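Local coordinates for pyruvate carboxylase protein (Rhizobium etli, PDB 2QF7) that is a multidomain biotin-dependent carboxylase whose single long chain carries a biotin carboxylase part, a TIM barrel and a biotin-carrier domain, at residues A[84-87]-A[88-92]; A[1152-1155]-A[1156-1160]. All blocks are in the same frame, centred on the assembly; numbering follows the deposited sequence.

Contact 1 (A[84-87]-A[88-92])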
loop_
_atom_site.group_PDB
_atom_site.type_symbol
_atom_site.label_atom_id
_atom_site.label_comp_id
_atom_site.label_asym_id
_atom_site.label_seq_id
_atom_site.Cartn_x
_atom_site.Cartn_y
_atom_site.Cartn_z
ATOM N N GLU A 84 17.695 44.870 23.324
ATOM C CA GLU A 84 16.632 44.394 22.440
ATOM C C GLU A 84 15.256 44.964 22.785
ATOM O O GLU A 84 14.503 45.369 21.899
ATOM C CB GLU A 84 16.598 42.858 22.391
ATOM C CG GLU A 84 17.748 42.276 21.501
ATOM C CD GLU A 84 17.547 42.616 20.026
ATOM O OE1 GLU A 84 16.807 41.882 19.333
ATOM O OE2 GLU A 84 18.103 43.624 19.565
ATOM N N VAL A 85 14.922 44.959 24.068
ATOM C CA VAL A 85 13.632 45.477 24.523
ATOM C C VAL A 85 13.460 46.958 24.171
ATOM O O VAL A 85 12.455 47.328 23.563
ATOM C CB VAL A 85 13.398 45.167 26.026
ATOM C CG1 VAL A 85 12.124 45.851 26.553
ATOM C CG2 VAL A 85 13.304 43.636 26.202
ATOM N N ILE A 86 14.440 47.784 24.538
ATOM C CA ILE A 86 14.441 49.209 24.194
ATOM C C ILE A 86 14.381 49.452 22.655
ATOM O O ILE A 86 13.566 50.273 22.177
ATOM C CB ILE A 86 15.654 49.930 24.834
ATOM C CG1 ILE A 86 15.551 49.931 26.385
ATOM C CG2 ILE A 86 15.819 51.346 24.281
ATOM C CD1 ILE A 86 14.172 50.238 26.938
ATOM N N ARG A 87 15.204 48.725 21.887
ATOM C CA ARG A 87 15.166 48.817 20.412
ATOM C C ARG A 87 13.745 48.636 19.846
ATOM O O ARG A 87 13.288 49.459 19.057
ATOM C CB ARG A 87 16.124 47.815 19.764
ATOM C CG ARG A 87 16.044 47.795 18.216
ATOM C CD ARG A 87 16.888 46.657 17.579
ATOM N NE ARG A 87 16.369 45.356 18.005
ATOM C CZ ARG A 87 15.400 44.669 17.409
ATOM N NH1 ARG A 87 14.789 45.140 16.331
ATOM N NH2 ARG A 87 15.017 43.500 17.908
ATOM N N VAL A 88 13.049 47.563 20.231
ATOM C CA VAL A 88 11.695 47.339 19.730
ATOM C C VAL A 88 10.669 48.332 20.313
ATOM O O VAL A 88 9.690 48.701 19.634
ATOM C CB VAL A 88 11.217 45.823 19.832
ATOM C CG1 VAL A 88 12.202 44.882 19.123
ATOM C CG2 VAL A 88 11.082 45.408 21.191
ATOM N N ALA A 89 10.870 48.754 21.560
ATOM C CA ALA A 89 10.002 49.783 22.143
ATOM C C ALA A 89 10.081 51.102 21.337
ATOM O O ALA A 89 9.057 51.719 21.027
ATOM C CB ALA A 89 10.331 49.988 23.551
ATOM N N LYS A 90 11.290 51.497 20.957
ATOM C CA LYS A 90 11.487 52.643 20.067
ATOM C C LYS A 90 10.851 52.444 18.693
ATOM O O LYS A 90 10.080 53.294 18.240
ATOM C CB LYS A 90 12.968 52.951 19.933
ATOM C CG LYS A 90 13.528 53.648 21.143
ATOM C CD LYS A 90 15.013 53.889 20.953
ATOM C CE LYS A 90 15.533 54.859 21.988
ATOM N NZ LYS A 90 17.007 54.726 22.108
ATOM N N LEU A 91 11.156 51.316 18.042
ATOM C CA LEU A 91 10.602 50.987 16.717
ATOM C C LEU A 91 9.098 51.142 16.722
ATOM O O LEU A 91 8.512 51.736 15.819
ATOM C CB LEU A 91 10.874 49.520 16.353
ATOM C CG LEU A 91 11.869 49.122 15.283
ATOM C CD1 LEU A 91 11.494 47.712 14.815
ATOM C CD2 LEU A 91 11.894 50.123 14.087
ATOM N N SER A 92 8.478 50.594 17.752
ATOM C CA SER A 92 7.040 50.527 17.799
ATOM C C SER A 92 6.337 51.823 18.251
ATOM O O SER A 92 5.119 51.943 18.083
ATOM C CB SER A 92 6.606 49.357 18.688
ATOM O OG SER A 92 6.849 49.700 20.035
#
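Arg87 and Val88 meet beside a salt bridge that Arg87 makes one turn back along the helix, to Glu84. The guanidinium takes hold of the carboxylate side-on with two nitrogens: NH2 of Arg87 lies 2.8 Å from OE1 of Glu84, while NE of Arg87 reaches OE2 of Glu84 at 2.9 Å. Neither bond is flat, for both oxygens are approached from above the carboxylate plane, some 40° out of it. Arg87 gets there by sending CG anti to its own backbone N (chi1 176°) and bending the chain at chi3 (63°), which folds the guanidinium back toward the N-terminal end of the helix, alongside the Glu84 carboxylate. Both carboxylate oxygens have a second partner, Gly64 N for OE1 and His68 NE2 for OE2, so the buried acid is gripped on each oxygen by two donors. Arg87 NH2 has a further acceptor in Gln62 O.

Four successive i to i+4 backbone bonds join 84-87 to 88-92, from Val88 N to Glu84 O at 3.1 Å through to Leu91 N on Arg87 O at 3.0 Å.

The packing begins on the guanidinium. CG1 of Val88 sits over one of its faces, near the rim, 3.4 Å from Arg87 NH2. The other branch of Val88, CG2, lies between the backbone N and the carbonyl carbon and comes within 3.3 Å of Val85 O. Farther round the helix the extended Lys90 chain brings NZ only loosely to CG2 of Ile86, at 4.2 Å.

Helix 82-92 lies against the parallel sheet of the biotin carboxylase N-terminal region: Val85 and Val88 rest on Ile43 of strand 39-44, Val88 and Leu91 on Tyr61 of strand 60-62, and Ile86 faces Phe110 and Ala113 of helix 108-116.

Contact 2 (A[1152-1155]-A[1156-1160]); sequences DQID and AKDLL
Asp1158 reaches back across a tight turn to Asp1155, and two hydrogen bonds join the pair. The backbone N of Asp1158 donates to Asp1155 O at 3.0 Å, closing the type II turn. In the reverse direction Asp1155 N donates to the carboxylate of Asp1158, with OD2 at 2.7 Å and an almost straight N-H (172°), although it comes from well above the carboxylate plane. CG of Asp1158 stands anti to its carbonyl carbon (chi1 -74°), which carries OD2 back to the N-H of Asp1155, at the start of the turn. A water also donates to OD2 of Asp1158, at 3.2 Å, and makes a weak, long bond to Gln1153 O.

The two charges probably oppose this arrangement. The two acids lie side by side with their carboxylate planes nearly perpendicular, and OD2 of Asp1155 comes within 3.2 Å of OD2 of Asp1158; the N-H and the water probably offset part of the repulsion. Lys1157, at the turn's corner, sends its ammonium to Asp377.

Apolar contact lies beneath: CD1 of Ile1154 meets CD2 of Leu1160 at 3.8 Å, the two chains crossing at about a right angle. Ile1126 and Val1124 of strand 1122-1127 touch Ile1154 and Leu1160 respectively.

The whole is a four-residue beta turn between strands 1153-1154 and 1159-1162, which belong to different antiparallel sheets, as in the flattened beta barrel of biotin-carrier domains.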
loop_
_atom_site.group_PDB
_atom_site.type_symbol
_atom_site.label_atom_id
_atom_site.label_comp_id
_atom_site.label_asym_id
_atom_site.label_seq_id
_atom_site.Cartn_x
_atom_site.Cartn_y
_atom_site.Cartn_z
ATOM N N ASP A 1152 16.781 11.100 8.782
ATOM C CA ASP A 1152 15.673 10.471 9.526
ATOM C C ASP A 1152 14.666 11.472 10.052
ATOM O O ASP A 1152 15.051 12.508 10.578
ATOM C CB ASP A 1152 16.201 9.739 10.754
ATOM C CG ASP A 1152 16.954 8.481 10.422
ATOM O OD1 ASP A 1152 16.725 7.884 9.351
ATOM O OD2 ASP A 1152 17.765 8.068 11.272
ATOM N N GLN A 1153 13.380 11.132 9.948
ATOM C CA GLN A 1153 12.309 11.874 10.628
ATOM C C GLN A 1153 12.289 11.509 12.119
ATOM O O GLN A 1153 12.461 10.341 12.474
ATOM C CB GLN A 1153 10.942 11.580 9.982
ATOM N N ILE A 1154 12.107 12.518 12.979
ATOM C CA ILE A 1154 12.024 12.348 14.440
ATOM C C ILE A 1154 10.929 13.249 15.025
ATOM O O ILE A 1154 10.487 14.206 14.373
ATOM C CB ILE A 1154 13.369 12.676 15.171
ATOM C CG1 ILE A 1154 13.878 14.063 14.751
ATOM C CG2 ILE A 1154 14.392 11.539 15.021
ATOM C CD1 ILE A 1154 15.370 14.200 14.786
ATOM N N ASP A 1155 10.505 12.944 16.253
ATOM C CA ASP A 1155 9.558 13.789 16.984
ATOM C C ASP A 1155 10.207 14.277 18.259
ATOM O O ASP A 1155 11.153 13.668 18.740
ATOM C CB ASP A 1155 8.286 13.004 17.333
ATOM C CG ASP A 1155 7.777 12.203 16.170
ATOM O OD1 ASP A 1155 6.695 12.554 15.659
ATOM O OD2 ASP A 1155 8.475 11.243 15.752
ATOM N N ALA A 1156 9.700 15.374 18.811
ATOM C CA ALA A 1156 10.201 15.875 20.089
ATOM C C ALA A 1156 10.277 14.687 21.058
ATOM O O ALA A 1156 9.395 13.806 21.028
ATOM C CB ALA A 1156 9.292 16.971 20.622
ATOM N N LYS A 1157 11.342 14.627 21.859
ATOM C CA LYS A 1157 11.549 13.558 22.864
ATOM C C LYS A 1157 12.214 12.267 22.379
ATOM O O LYS A 1157 12.671 11.460 23.196
ATOM C CB LYS A 1157 10.273 13.232 23.660
ATOM C CG LYS A 1157 10.118 14.004 24.942
ATOM C CD LYS A 1157 8.814 13.660 25.652
ATOM C CE LYS A 1157 9.009 12.576 26.700
ATOM N NZ LYS A 1157 7.772 12.325 27.511
ATOM N N ASP A 1158 12.279 12.066 21.064
ATOM C CA ASP A 1158 13.072 10.972 20.525
ATOM C C ASP A 1158 14.520 11.079 21.005
ATOM O O ASP A 1158 15.069 12.198 21.113
ATOM C CB ASP A 1158 12.958 10.910 18.996
ATOM C CG ASP A 1158 11.589 10.367 18.534
ATOM O OD1 ASP A 1158 10.902 9.701 19.347
ATOM O OD2 ASP A 1158 11.199 10.612 17.373
ATOM N N LEU A 1159 15.106 9.920 21.341
ATOM C CA LEU A 1159 16.486 9.838 21.835
ATOM C C LEU A 1159 17.468 9.940 20.697
ATOM O O LEU A 1159 17.506 9.077 19.804
ATOM C CB LEU A 1159 16.726 8.539 22.598
ATOM C CG LEU A 1159 18.039 8.343 23.356
ATOM C CD1 LEU A 1159 18.297 9.462 24.369
ATOM C CD2 LEU A 1159 18.016 6.969 24.047
ATOM N N LEU A 1160 18.283 10.988 20.731
ATOM C CA LEU A 1160 19.181 11.262 19.617
ATOM C C LEU A 1160 20.554 10.634 19.805
ATOM O O LEU A 1160 21.149 10.125 18.841
ATOM C CB LEU A 1160 19.294 12.764 19.362
ATOM C CG LEU A 1160 17.981 13.499 19.060
ATOM C CD1 LEU A 1160 18.208 15.001 19.068
ATOM C CD2 LEU A 1160 17.380 13.063 17.741
HETATM O O HOH W 1 11.439 8.352 15.146
#

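From the N terminus, contact 1 comes first, as consecutive turns of helix 82-92 in the biotin carboxylase N-terminal region, where the helix covers a parallel sheet. It closes no loop larger than a helical turn. More than a thousand residues later, beyond the TIM barrel, contact 2 closes the turn 1155-1158 and carries the chain from one small sheet of the biotin-carrier domain to the other. The two are in series and neither nest nor cross. Their centres are 37 Å apart, with about 26 Å between nearest atoms, so each ties together its own region; Lys1157, through Asp377, links the carrier turn to the biotin carboxylase part.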